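Local coordinates for protein putative cellulase CEL6 (Mycobacterium tuberculosis, PDB 1UP3) that probably hydrolyses the beta-1,4-glycosidic bonds of cellulose as an endoglucanase of glycoside hydrolase family 6, at residues Met19-Asn24 with Ala30-Val35; Thr114-Pro119 with Gly184-Val189; Val157-Ser162 with Ala172-Val177; Gly264-Thr269 with Ser282-Asp287. All blocks are in the same frame, centred on the assembly; numbering follows the deposited sequence. Where two conformers were deposited one is given.

The four contacts lie in one chain whose parallel sheet curls into the distorted beta/alpha barrel of family 6. Contacts 1, 2 and 4 follow one another along the chain, and contact 3 is nested inside the loop closed by contact 2. Contacts 2 and 3 touch, their centres about 9 Å apart, and strand 153-158 of contact 3 lies between the two strands of contact 2; together they run from the core of the sheet to the bound glycan. Contacts 1 and 4, centres about 13 Å apart, meet where helix 30-36 packs on helix 282-291. About 35 Å separates the centres of contacts 1 and 3, on opposite sides of the chain's centre.

Contact 1. Residues Met19-Asn24 with Ala30-Val35; sequences MVAARN and AELTSV
Leu32 points at Ala22 where helix 19-24 runs past helix 30-35, the two axes 8.3 Å apart at closest approach and inclined at 145°. Ala22 is set flank-on to its partner: its CB rests over the backbone of the second helix, 3.8 Å from Leu32 O, and also meets Leu32 CB at 4.1 Å. The leucine branch leads on from this point to Ala21 of the first helix. With CG anti to the carbonyl carbon (chi1 -69°), the chain swings out beside its own backbone N, and CD1 lands 4.0 Å from Ala21 CB and 3.9 Å from Ala21 O. One methyl of the leucine thus serves this helix pair, while CD2 turns to helix 282-291, where Leu32 also packs on Ala285 and Ile286. Thr33 forms the more polar border. Its OG1 lies 4.1 Å from Ala22 CB, and a water joins the helices here, donating a hydrogen bond to Ala22 O at 2.8 Å and standing 3.0 Å from Thr33 OG1. That hydroxyl also bonds to Asn29 O in the short turn between the helices, which ties its position to the turn. Ala22 and Thr33, with Met19, line a pocket holding a polyether molecule, probably from the crystallisation liquor. The two helices form an antiparallel helical hairpin near the start of the catalytic domain. Small alanine methyls against one leucine are consistent with the close approach; the direct contact is apolar, while the link between polar groups passes through water at its margin.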
loop_
_atom_site.group_PDB
_atom_site.type_symbol
_atom_site.label_atom_id
_atom_site.label_comp_id
_atom_site.label_asym_id
_atom_site.label_seq_id
_atom_site.Cartn_x
_atom_site.Cartn_y
_atom_site.Cartn_z
ATOM N N MET A 19 -14.462 -6.977 -8.135
ATOM C CA MET A 19 -15.146 -8.251 -8.305
ATOM C C MET A 19 -16.648 -8.023 -8.425
ATOM O O MET A 19 -17.296 -8.636 -9.259
ATOM C CB MET A 19 -14.806 -9.220 -7.146
ATOM C CG MET A 19 -15.420 -10.574 -7.317
ATOM S SD MET A 19 -14.673 -11.488 -8.665
ATOM C CE MET A 19 -13.169 -11.965 -7.968
ATOM N N VAL A 20 -17.182 -7.119 -7.627
ATOM C CA VAL A 20 -18.611 -6.775 -7.711
ATOM C C VAL A 20 -18.927 -6.216 -9.110
ATOM O O VAL A 20 -19.862 -6.678 -9.769
ATOM C CB VAL A 20 -19.006 -5.810 -6.612
ATOM C CG1 VAL A 20 -20.420 -5.225 -6.880
ATOM C CG2 VAL A 20 -18.973 -6.531 -5.280
ATOM N N ALA A 21 -18.103 -5.287 -9.606
ATOM C CA ALA A 21 -18.271 -4.786 -10.968
ATOM C C ALA A 21 -18.161 -5.888 -12.017
ATOM O O ALA A 21 -18.923 -5.921 -12.976
ATOM C CB ALA A 21 -17.299 -3.645 -11.267
ATOM N N ALA A 22 -17.187 -6.786 -11.873
ATOM C CA ALA A 22 -16.948 -7.812 -12.895
ATOM C C ALA A 22 -18.131 -8.781 -12.966
ATOM O O ALA A 22 -18.513 -9.246 -14.040
ATOM C CB ALA A 22 -15.690 -8.564 -12.568
ATOM N N ARG A 23 -18.700 -9.076 -11.811
ATOM C CA ARG A 23 -19.855 -9.977 -11.730
ATOM C C ARG A 23 -21.146 -9.340 -12.238
ATOM O O ARG A 23 -22.028 -10.049 -12.753
ATOM C CB ARG A 23 -20.044 -10.492 -10.323
ATOM C CG ARG A 23 -18.965 -11.490 -9.929
ATOM C CD ARG A 23 -19.267 -12.178 -8.611
ATOM N NE ARG A 23 -18.629 -11.483 -7.508
ATOM C CZ ARG A 23 -19.067 -11.474 -6.246
ATOM N NH1 ARG A 23 -20.182 -12.113 -5.905
ATOM N NH2 ARG A 23 -18.386 -10.783 -5.321
ATOM N N ASN A 24 -21.244 -8.019 -12.139
ATOM C CA ASN A 24 -22.432 -7.268 -12.578
ATOM C C ASN A 24 -22.390 -6.898 -14.056
ATOM O O ASN A 24 -23.439 -6.620 -14.677
ATOM C CB ASN A 24 -22.565 -5.984 -11.780
ATOM C CG ASN A 24 -23.282 -6.169 -10.467
ATOM O OD1 ASN A 24 -24.343 -6.807 -10.391
ATOM N ND2 ASN A 24 -22.724 -5.555 -9.414
ATOM N N ALA A 30 -13.918 -8.188 -20.130
ATOM C CA ALA A 30 -12.642 -8.855 -19.943
ATOM C C ALA A 30 -11.702 -8.064 -19.047
ATOM O O ALA A 30 -10.919 -8.664 -18.290
ATOM C CB ALA A 30 -11.967 -9.087 -21.316
ATOM N N GLU A 31 -11.763 -6.742 -19.157
ATOM C CA GLU A 31 -10.862 -5.881 -18.413
ATOM C C GLU A 31 -11.212 -5.923 -16.931
ATOM O O GLU A 31 -10.325 -6.040 -16.088
ATOM C CB GLU A 31 -10.931 -4.428 -18.898
ATOM C CG GLU A 31 -10.402 -4.203 -20.314
ATOM C CD GLU A 31 -11.346 -4.735 -21.406
ATOM O OE1 GLU A 31 -12.570 -4.581 -21.288
ATOM O OE2 GLU A 31 -10.878 -5.351 -22.405
ATOM N N LEU A 32 -12.493 -5.828 -16.601
ATOM C CA LEU A 32 -12.880 -5.889 -15.191
ATOM C C LEU A 32 -12.600 -7.258 -14.590
ATOM O O LEU A 32 -12.163 -7.361 -13.443
ATOM C CB LEU A 32 -14.342 -5.535 -14.980
ATOM C CG LEU A 32 -14.762 -4.113 -15.207
ATOM C CD1 LEU A 32 -16.259 -3.983 -15.079
ATOM C CD2 LEU A 32 -14.109 -3.195 -14.141
ATOM N N THR A 33 -12.846 -8.317 -15.366
ATOM C CA THR A 33 -12.589 -9.644 -14.871
ATOM C C THR A 33 -11.081 -9.807 -14.569
ATOM O O THR A 33 -10.727 -10.398 -13.565
ATOM C CB THR A 33 -13.083 -10.650 -15.870
ATOM O OG1 THR A 33 -14.525 -10.642 -15.849
ATOM C CG2 THR A 33 -12.700 -12.059 -15.484
ATOM N N SER A 34 -10.220 -9.305 -15.444
ATOM C CA SER A 34 -8.762 -9.401 -15.248
ATOM C C SER A 34 -8.330 -8.746 -13.950
ATOM O O SER A 34 -7.648 -9.366 -13.126
ATOM C CB SER A 34 -8.013 -8.752 -16.401
ATOM O OG SER A 34 -6.609 -8.893 -16.210
ATOM N N VAL A 35 -8.759 -7.506 -13.760
ATOM C CA VAL A 35 -8.444 -6.762 -12.522
ATOM C C VAL A 35 -9.014 -7.471 -11.284
ATOM O O VAL A 35 -8.335 -7.620 -10.265
ATOM C CB VAL A 35 -8.967 -5.292 -12.641
ATOM C CG1 VAL A 35 -8.898 -4.549 -11.315
ATOM C CG2 VAL A 35 -8.197 -4.559 -13.760
HETATM O O HOH W 1 -16.796 -8.723 -16.187
#

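Contact 2. Residues Thr114-Pro119 with Gly184-Val189; sequences TIIVEP and GFSLNV
Ser186 OG, hydrogen-bonded to Asp158 OD1, also rests against a methyl of Ile116, 3.6 Å from Ile116 CG2. The serine oxygen sits between its backbone N and carbonyl carbon (chi1 54°), which turns it across to strand 114-117 and lets it meet both the carboxylate and the methyl. Asp158 belongs to the strand between the two, so the acid that holds the serine comes from the intervening neighbour. On the isoleucine it is the CG2 branch that touches, placed anti to the backbone N; Tyr156 and Val215 fill in around it. Beyond the strand ends, Pro119 and Val189 make a second, wholly apolar meeting. Val189 CG1 nestles against the proline ring near its CB and CG, each 3.9 Å away, and the two side chains cross obliquely. Val189 in turn packs on Asp158 and Asp217 and belongs to the bound glycan's pocket. Strands 113-117 and 184-187 are separated in the sheet by strand 153-158, and their side chains meet across it. Such inward packing beneath a substrate cleft at the C-terminal strand ends is typical of the distorted parallel beta/alpha barrel of family 6.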
loop_
_atom_site.group_PDB
_atom_site.type_symbol
_atom_site.label_atom_id
_atom_site.label_comp_id
_atom_site.label_asym_id
_atom_site.label_seq_id
_atom_site.Cartn_x
_atom_site.Cartn_y
_atom_site.Cartn_z
ATOM N N THR A 114 0.927 -9.891 5.213
ATOM C CA THR A 114 1.816 -8.854 4.718
ATOM C C THR A 114 1.164 -7.513 5.051
ATOM O O THR A 114 -0.030 -7.338 4.794
ATOM C CB THR A 114 1.967 -9.037 3.223
ATOM O OG1 THR A 114 2.586 -10.292 2.943
ATOM C CG2 THR A 114 2.882 -7.953 2.586
ATOM N N ILE A 115 1.899 -6.628 5.727
ATOM C CA ILE A 115 1.347 -5.363 6.203
ATOM C C ILE A 115 2.141 -4.234 5.602
ATOM O O ILE A 115 3.353 -4.197 5.767
ATOM C CB ILE A 115 1.369 -5.244 7.733
ATOM C CG1 ILE A 115 0.822 -6.516 8.408
ATOM C CG2 ILE A 115 0.592 -3.986 8.177
ATOM C CD1 ILE A 115 -0.619 -6.841 8.121
ATOM N N ILE A 116 1.440 -3.347 4.902
ATOM C CA ILE A 116 2.001 -2.121 4.346
ATOM C C ILE A 116 1.613 -0.989 5.325
ATOM O O ILE A 116 0.435 -0.669 5.502
ATOM C CB ILE A 116 1.452 -1.835 2.968
ATOM C CG1 ILE A 116 1.582 -3.050 2.017
ATOM C CG2 ILE A 116 2.086 -0.551 2.413
ATOM C CD1 ILE A 116 2.997 -3.467 1.815
ATOM N N VAL A 117 2.602 -0.418 5.993
ATOM C CA VAL A 117 2.361 0.545 7.076
ATOM C C VAL A 117 2.405 1.981 6.520
ATOM O O VAL A 117 3.465 2.512 6.159
ATOM C CB VAL A 117 3.403 0.429 8.195
ATOM C CG1 VAL A 117 3.119 1.407 9.334
ATOM C CG2 VAL A 117 3.485 -0.971 8.725
ATOM N N GLU A 118 1.222 2.585 6.486
ATOM C CA GLU A 118 1.022 4.016 6.255
ATOM C C GLU A 118 1.660 4.595 4.999
ATOM O O GLU A 118 2.591 5.391 5.056
ATOM C CB GLU A 118 1.423 4.798 7.496
ATOM C CG GLU A 118 0.580 4.441 8.712
ATOM C CD GLU A 118 -0.900 4.771 8.570
ATOM O OE1 GLU A 118 -1.315 5.641 7.748
ATOM O OE2 GLU A 118 -1.689 4.155 9.337
ATOM N N PRO A 119 1.077 4.258 3.862
ATOM C CA PRO A 119 1.469 4.926 2.593
ATOM C C PRO A 119 1.541 6.443 2.786
ATOM O O PRO A 119 0.605 7.019 3.325
ATOM C CB PRO A 119 0.309 4.579 1.648
ATOM C CG PRO A 119 -0.095 3.200 2.106
ATOM C CD PRO A 119 0.010 3.277 3.632
ATOM N N GLY A 184 11.083 -4.619 5.934
ATOM C CA GLY A 184 11.637 -3.524 5.160
ATOM C C GLY A 184 10.629 -2.434 4.869
ATOM O O GLY A 184 9.957 -1.910 5.766
ATOM N N PHE A 185 10.558 -2.057 3.600
ATOM C CA PHE A 185 9.788 -0.897 3.193
ATOM C C PHE A 185 9.048 -1.101 1.858
ATOM O O PHE A 185 9.317 -2.046 1.140
ATOM C CB PHE A 185 10.734 0.350 3.110
ATOM C CG PHE A 185 11.869 0.177 2.147
ATOM C CD1 PHE A 185 13.034 -0.459 2.546
ATOM C CD2 PHE A 185 11.800 0.669 0.834
ATOM C CE1 PHE A 185 14.101 -0.620 1.670
ATOM C CE2 PHE A 185 12.886 0.519 -0.021
ATOM C CZ PHE A 185 14.017 -0.153 0.384
ATOM N N SER A 186 8.108 -0.196 1.563
ATOM C CA SER A 186 7.364 -0.240 0.304
ATOM C C SER A 186 7.591 0.998 -0.504
ATOM O O SER A 186 7.825 2.085 0.043
ATOM C CB SER A 186 5.850 -0.462 0.555
ATOM O OG SER A 186 5.345 0.498 1.447
ATOM N N LEU A 187 7.540 0.820 -1.820
ATOM C CA LEU A 187 7.725 1.904 -2.799
ATOM C C LEU A 187 6.614 1.962 -3.839
ATOM O O LEU A 187 6.008 0.946 -4.189
ATOM C CB LEU A 187 9.010 1.673 -3.567
ATOM C CG LEU A 187 10.334 1.648 -2.788
ATOM C CD1 LEU A 187 11.503 1.268 -3.714
ATOM C CD2 LEU A 187 10.544 3.023 -2.147
ATOM N N ASN A 188 6.393 3.167 -4.359
ATOM C CA ASN A 188 5.512 3.400 -5.500
ATOM C C ASN A 188 4.027 3.255 -5.211
ATOM O O ASN A 188 3.238 3.149 -6.153
ATOM C CB ASN A 188 5.886 2.473 -6.673
ATOM C CG ASN A 188 5.741 3.145 -8.056
ATOM O OD1 ASN A 188 5.894 4.376 -8.216
ATOM N ND2 ASN A 188 5.390 2.348 -9.039
ATOM N N VAL A 189 3.651 3.222 -3.925
ATOM C CA VAL A 189 2.263 2.964 -3.580
ATOM C C VAL A 189 1.358 4.063 -4.162
ATOM O O VAL A 189 1.566 5.261 -3.929
ATOM C CB VAL A 189 2.041 2.764 -2.031
ATOM C CG1 VAL A 189 0.543 2.644 -1.719
ATOM C CG2 VAL A 189 2.809 1.574 -1.527
#

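Contact 3. Residues Val157-Ser162 with Ala172-Val177; sequences VDAGHS and ARLNDV. With BGC (beta-D-glucopyranose), chain B.
Leu174 packs its two methyls on Val157 and Ala159, holding a helix to its strand in the beta-alpha-beta unit of strand 153-158, helix 167-176 and strand 184-187. CD2 lies 3.8 Å from Val157 CG1, the two side chains lying alongside with their ends running opposite ways, while CD1 reaches Ala159 CB at 4.0 Å. Val177, just past the helix, adds a looser touch through CG2, 4.3 Å from Val157 CG1. The next shell closes round this apolar group: Leu122 packs on Val157, Leu174 and Val177, Ile205 on Leu174, and Val140 and Val144 on Val157. Farther along the segment the chain leaves the strand through an Asx turn, in which Asp158 OD2 accepts from Gly160 N at 3.1 Å; the donor approaches from above the carboxylate plane, 56° out of it. The same oxygen takes the N-H of Asp120. Gly160, at positive phi, leads the chain on to His161, whose ring meets those of Trp164 and Tyr193 and whose ND1 is hydrogen-bonded to Arg163 N. The ring, held on these sides, offers its edge to the glycan: His161 NE2 donates to O3 of a glucose unit at 2.9 Å, nearly straight at 169°.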
loop_
_atom_site.group_PDB
_atom_site.type_symbol
_atom_site.label_atom_id
_atom_site.label_comp_id
_atom_site.label_asym_id
_atom_site.label_seq_id
_atom_site.Cartn_x
_atom_site.Cartn_y
_atom_site.Cartn_z
ATOM N N VAL A 157 7.321 -0.817 5.903
ATOM C CA VAL A 157 6.996 0.581 6.197
ATOM C C VAL A 157 7.011 1.393 4.920
ATOM O O VAL A 157 7.954 1.334 4.131
ATOM C CB VAL A 157 8.055 1.176 7.172
ATOM C CG1 VAL A 157 7.756 2.618 7.421
ATOM C CG2 VAL A 157 8.086 0.325 8.453
ATOM N N ASP A 158 5.987 2.183 4.664
ATOM C CA ASP A 158 6.001 2.855 3.376
ATOM C C ASP A 158 7.097 3.913 3.312
ATOM O O ASP A 158 7.287 4.710 4.257
ATOM C CB ASP A 158 4.656 3.460 3.054
ATOM C CG ASP A 158 4.623 3.985 1.647
ATOM O OD1 ASP A 158 4.579 3.151 0.722
ATOM O OD2 ASP A 158 4.779 5.218 1.387
ATOM N N ALA A 159 7.734 4.022 2.132
ATOM C CA ALA A 159 8.900 4.877 1.956
ATOM C C ALA A 159 8.791 5.799 0.711
ATOM O O ALA A 159 9.820 6.260 0.193
ATOM C CB ALA A 159 10.143 4.009 1.859
ATOM N N GLY A 160 7.585 6.071 0.242
ATOM C CA GLY A 160 7.420 7.009 -0.866
ATOM C C GLY A 160 7.829 6.418 -2.180
ATOM O O GLY A 160 7.433 5.292 -2.503
ATOM N N HIS A 161 8.607 7.160 -2.958
ATOM C CA HIS A 161 9.022 6.731 -4.305
ATOM C C HIS A 161 10.240 7.496 -4.751
ATOM O O HIS A 161 10.658 8.431 -4.088
ATOM C CB HIS A 161 7.859 6.820 -5.306
ATOM C CG HIS A 161 7.332 8.192 -5.516
ATOM N ND1 HIS A 161 8.089 9.209 -6.073
ATOM C CD2 HIS A 161 6.112 8.726 -5.243
ATOM C CE1 HIS A 161 7.351 10.305 -6.117
ATOM N NE2 HIS A 161 6.154 10.043 -5.605
ATOM N N SER A 162 10.793 7.077 -5.881
ATOM C CA SER A 162 12.084 7.558 -6.362
ATOM C C SER A 162 12.106 9.030 -6.763
ATOM O O SER A 162 13.192 9.533 -7.042
ATOM C CB SER A 162 12.512 6.693 -7.544
ATOM O OG SER A 162 11.561 6.844 -8.591
ATOM N N ALA A 172 17.088 7.710 6.459
ATOM C CA ALA A 172 17.179 8.278 7.799
ATOM C C ALA A 172 15.876 8.114 8.572
ATOM O O ALA A 172 15.885 7.759 9.774
ATOM C CB ALA A 172 17.569 9.734 7.752
ATOM N N ARG A 173 14.762 8.395 7.918
ATOM C CA ARG A 173 13.456 8.256 8.542
ATOM C C ARG A 173 13.157 6.794 8.831
ATOM O O ARG A 173 12.616 6.472 9.895
ATOM C CB ARG A 173 12.378 8.902 7.692
ATOM C CG ARG A 173 12.576 10.389 7.539
ATOM C CD ARG A 173 11.544 11.109 6.707
ATOM N NE ARG A 173 12.028 12.459 6.452
ATOM C CZ ARG A 173 11.314 13.469 6.022
ATOM N NH1 ARG A 173 10.017 13.358 5.777
ATOM N NH2 ARG A 173 11.922 14.630 5.814
ATOM N N LEU A 174 13.444 5.900 7.890
ATOM C CA LEU A 174 13.194 4.456 8.129
ATOM C C LEU A 174 14.025 3.949 9.301
ATOM O O LEU A 174 13.542 3.161 10.117
ATOM C CB LEU A 174 13.549 3.660 6.873
ATOM C CG LEU A 174 12.551 3.824 5.723
ATOM C CD1 LEU A 174 13.149 3.252 4.443
ATOM C CD2 LEU A 174 11.243 3.100 6.011
ATOM N N ASN A 175 15.274 4.412 9.392
ATOM C CA ASN A 175 16.137 3.978 10.481
ATOM C C ASN A 175 15.581 4.473 11.806
ATOM O O ASN A 175 15.582 3.713 12.777
ATOM C CB ASN A 175 17.593 4.393 10.229
ATOM C CG ASN A 175 18.257 3.518 9.180
ATOM O OD1 ASN A 175 17.943 2.305 9.043
ATOM N ND2 ASN A 175 19.181 4.110 8.426
ATOM N N ASP A 176 15.084 5.701 11.834
ATOM C CA ASP A 176 14.464 6.261 13.031
ATOM C C ASP A 176 13.230 5.515 13.508
ATOM O O ASP A 176 12.958 5.516 14.705
ATOM C CB ASP A 176 14.053 7.703 12.815
ATOM C CG ASP A 176 13.627 8.381 14.121
ATOM O OD1 ASP A 176 14.490 8.490 15.024
ATOM O OD2 ASP A 176 12.462 8.805 14.362
ATOM N N VAL A 177 12.463 4.896 12.608
ATOM C CA VAL A 177 11.239 4.216 13.051
ATOM C C VAL A 177 11.455 2.716 13.251
ATOM O O VAL A 177 10.517 1.987 13.458
ATOM C CB VAL A 177 10.021 4.498 12.106
ATOM C CG1 VAL A 177 9.749 5.993 11.987
ATOM C CG2 VAL A 177 10.259 3.829 10.737
HETATM C C2 BGC B . 5.304 13.524 -5.113
HETATM C C3 BGC B . 3.857 13.103 -5.022
HETATM C C4 BGC B . 3.179 13.593 -3.737
HETATM C C5 BGC B . 3.464 15.095 -3.483
HETATM C C6 BGC B . 2.978 15.516 -2.093
HETATM C C1 BGC B . 5.392 15.016 -4.834
HETATM O O2 BGC B . 5.797 13.196 -6.407
HETATM O O3 BGC B . 3.771 11.682 -5.167
HETATM O O4 BGC B . 1.807 13.460 -3.848
HETATM O O5 BGC B . 4.844 15.261 -3.547
HETATM O O6 BGC B . 3.159 16.925 -1.993
#

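Contact 4. Residues Gly264-Thr269 with Ser282-Asp287; sequences GESDGT and SQYAID. With SO4 (sulfate ion), chain E.
Gly264 lies directly on the helix 282-287, its CA 3.6 Å from Ala285 N and 3.8 Å from Ala285 CB. Backbone against backbone, this is the tight part of the contact, and the positive phi of 109° suits glycine. Tyr284 carries the packing outward. Its CB sits 3.7 Å from Gly264 O, and the ring, swung beside its own backbone N by a chi1 of -74°, extends along the loop. There the ring edge meets Ser266: CE2 is 4.2 Å from Ser266 CA, which lies near the ring plane. Asn235 and Glu274 also pack on this tyrosine, which borders a pocket holding a polyether. Ser266 turns its hydroxyl to the loop instead, where OG accepts from Gly268 N at 3.0 Å in an ST turn and is further bonded to Pro275 O and Asn235 ND2. Beyond the turn the segment parts from the helix. Partly exposed Thr269 donates from OG1 to O3 of a sulfate ion at 2.8 Å; like the polyether, this ion probably comes from the crystallisation liquor. The loop after the last strand is therefore fitted to the C-terminal helix by close van der Waals packing of glycine backbone and tyrosine ring edge, while its polar groups bond within the turn and to neighbouring parts of the chain, Asp267 forming salt bridges with Arg220 and Lys261.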
loop_
_atom_site.group_PDB
_atom_site.type_symbol
_atom_site.label_atom_id
_atom_site.label_comp_id
_atom_site.label_asym_id
_atom_site.label_seq_id
_atom_site.Cartn_x
_atom_site.Cartn_y
_atom_site.Cartn_z
ATOM N N GLY A 264 -8.664 1.155 -10.400
ATOM C CA GLY A 264 -10.061 1.532 -10.534
ATOM C C GLY A 264 -10.498 2.499 -9.461
ATOM O O GLY A 264 -11.384 3.311 -9.687
ATOM N N GLU A 265 -9.841 2.487 -8.302
ATOM C CA GLU A 265 -10.170 3.459 -7.247
ATOM C C GLU A 265 -9.657 4.845 -7.590
ATOM O O GLU A 265 -8.524 4.994 -8.085
ATOM C CB GLU A 265 -9.581 3.024 -5.909
ATOM C CG GLU A 265 -10.358 1.923 -5.272
ATOM C CD GLU A 265 -9.765 1.606 -3.892
ATOM O OE1 GLU A 265 -8.946 2.423 -3.349
ATOM O OE2 GLU A 265 -10.094 0.612 -3.360
ATOM N N SER A 266 -10.504 5.859 -7.402
ATOM C CA SER A 266 -10.119 7.235 -7.660
ATOM C C SER A 266 -9.033 7.680 -6.691
ATOM O O SER A 266 -9.033 7.310 -5.533
ATOM C CB SER A 266 -11.311 8.173 -7.551
ATOM O OG SER A 266 -10.898 9.518 -7.772
ATOM N N ASP A 267 -8.126 8.519 -7.170
ATOM C CA ASP A 267 -7.105 9.127 -6.327
ATOM C C ASP A 267 -7.654 10.337 -5.561
ATOM O O ASP A 267 -6.979 10.852 -4.646
ATOM C CB ASP A 267 -5.879 9.524 -7.146
ATOM C CG ASP A 267 -5.217 8.343 -7.810
ATOM O OD1 ASP A 267 -4.924 7.372 -7.074
ATOM O OD2 ASP A 267 -4.966 8.316 -9.048
ATOM N N GLY A 268 -8.820 10.833 -5.977
ATOM C CA GLY A 268 -9.426 12.013 -5.378
ATOM C C GLY A 268 -10.187 12.855 -6.395
ATOM O O GLY A 268 -10.281 12.511 -7.565
ATOM N N THR A 269 -10.683 14.002 -5.940
ATOM C CA THR A 269 -11.357 14.928 -6.818
ATOM C C THR A 269 -10.426 15.614 -7.837
ATOM O O THR A 269 -10.842 15.952 -8.958
ATOM C CB THR A 269 -12.130 15.943 -5.973
ATOM O OG1 THR A 269 -11.252 16.556 -5.036
ATOM C CG2 THR A 269 -13.153 15.299 -5.116
ATOM N N SER A 282 -15.478 1.928 -12.439
ATOM C CA SER A 282 -15.224 0.862 -13.425
ATOM C C SER A 282 -14.435 1.351 -14.632
ATOM O O SER A 282 -13.559 0.651 -15.154
ATOM C CB SER A 282 -16.523 0.192 -13.911
ATOM O OG SER A 282 -17.062 -0.630 -12.904
ATOM N N GLN A 283 -14.774 2.530 -15.154
ATOM C CA GLN A 283 -14.102 3.090 -16.314
ATOM C C GLN A 283 -12.602 3.239 -16.083
ATOM O O GLN A 283 -11.822 3.027 -16.986
ATOM C CB GLN A 283 -14.706 4.457 -16.700
ATOM C CG GLN A 283 -14.074 5.042 -17.954
ATOM C CD GLN A 283 -14.541 4.316 -19.159
ATOM O OE1 GLN A 283 -15.752 4.267 -19.404
ATOM N NE2 GLN A 283 -13.623 3.670 -19.894
ATOM N N TYR A 284 -12.205 3.645 -14.884
ATOM C CA TYR A 284 -10.787 3.773 -14.560
ATOM C C TYR A 284 -10.075 2.421 -14.628
ATOM O O TYR A 284 -8.971 2.327 -15.229
ATOM C CB TYR A 284 -10.580 4.389 -13.184
ATOM C CG TYR A 284 -10.839 5.893 -13.073
ATOM C CD1 TYR A 284 -11.362 6.637 -14.128
ATOM C CD2 TYR A 284 -10.678 6.508 -11.861
ATOM C CE1 TYR A 284 -11.607 7.985 -13.987
ATOM C CE2 TYR A 284 -10.913 7.884 -11.693
ATOM C CZ TYR A 284 -11.358 8.605 -12.766
ATOM O OH TYR A 284 -11.607 9.974 -12.628
ATOM N N ALA A 285 -10.691 1.388 -14.054
ATOM C CA ALA A 285 -10.112 0.030 -14.148
ATOM C C ALA A 285 -10.028 -0.449 -15.603
ATOM O O ALA A 285 -9.000 -1.000 -16.042
ATOM C CB ALA A 285 -10.872 -0.956 -13.285
ATOM N N ILE A 286 -11.098 -0.214 -16.360
ATOM C CA ILE A 286 -11.119 -0.616 -17.765
ATOM C C ILE A 286 -10.034 0.101 -18.568
ATOM O O ILE A 286 -9.345 -0.517 -19.383
ATOM C CB ILE A 286 -12.532 -0.379 -18.328
ATOM C CG1 ILE A 286 -13.481 -1.385 -17.709
ATOM C CG2 ILE A 286 -12.579 -0.502 -19.848
ATOM C CD1 ILE A 286 -14.965 -1.024 -17.807
ATOM N N ASP A 287 -9.869 1.413 -18.366
ATOM C CA ASP A 287 -8.837 2.149 -19.098
ATOM C C ASP A 287 -7.406 1.662 -18.756
ATOM O O ASP A 287 -6.563 1.488 -19.648
ATOM C CB ASP A 287 -8.969 3.654 -18.881
ATOM C CG ASP A 287 -10.266 4.251 -19.496
ATOM O OD1 ASP A 287 -10.982 3.585 -20.282
ATOM O OD2 ASP A 287 -10.643 5.403 -19.237
HETATM S S SO4 E . -12.052 19.678 -6.577
HETATM O O1 SO4 E . -12.934 19.790 -5.438
HETATM O O2 SO4 E . -12.695 18.942 -7.652
HETATM O O3 SO4 E . -10.755 19.090 -6.210
HETATM O O4 SO4 E . -11.605 21.005 -7.059
#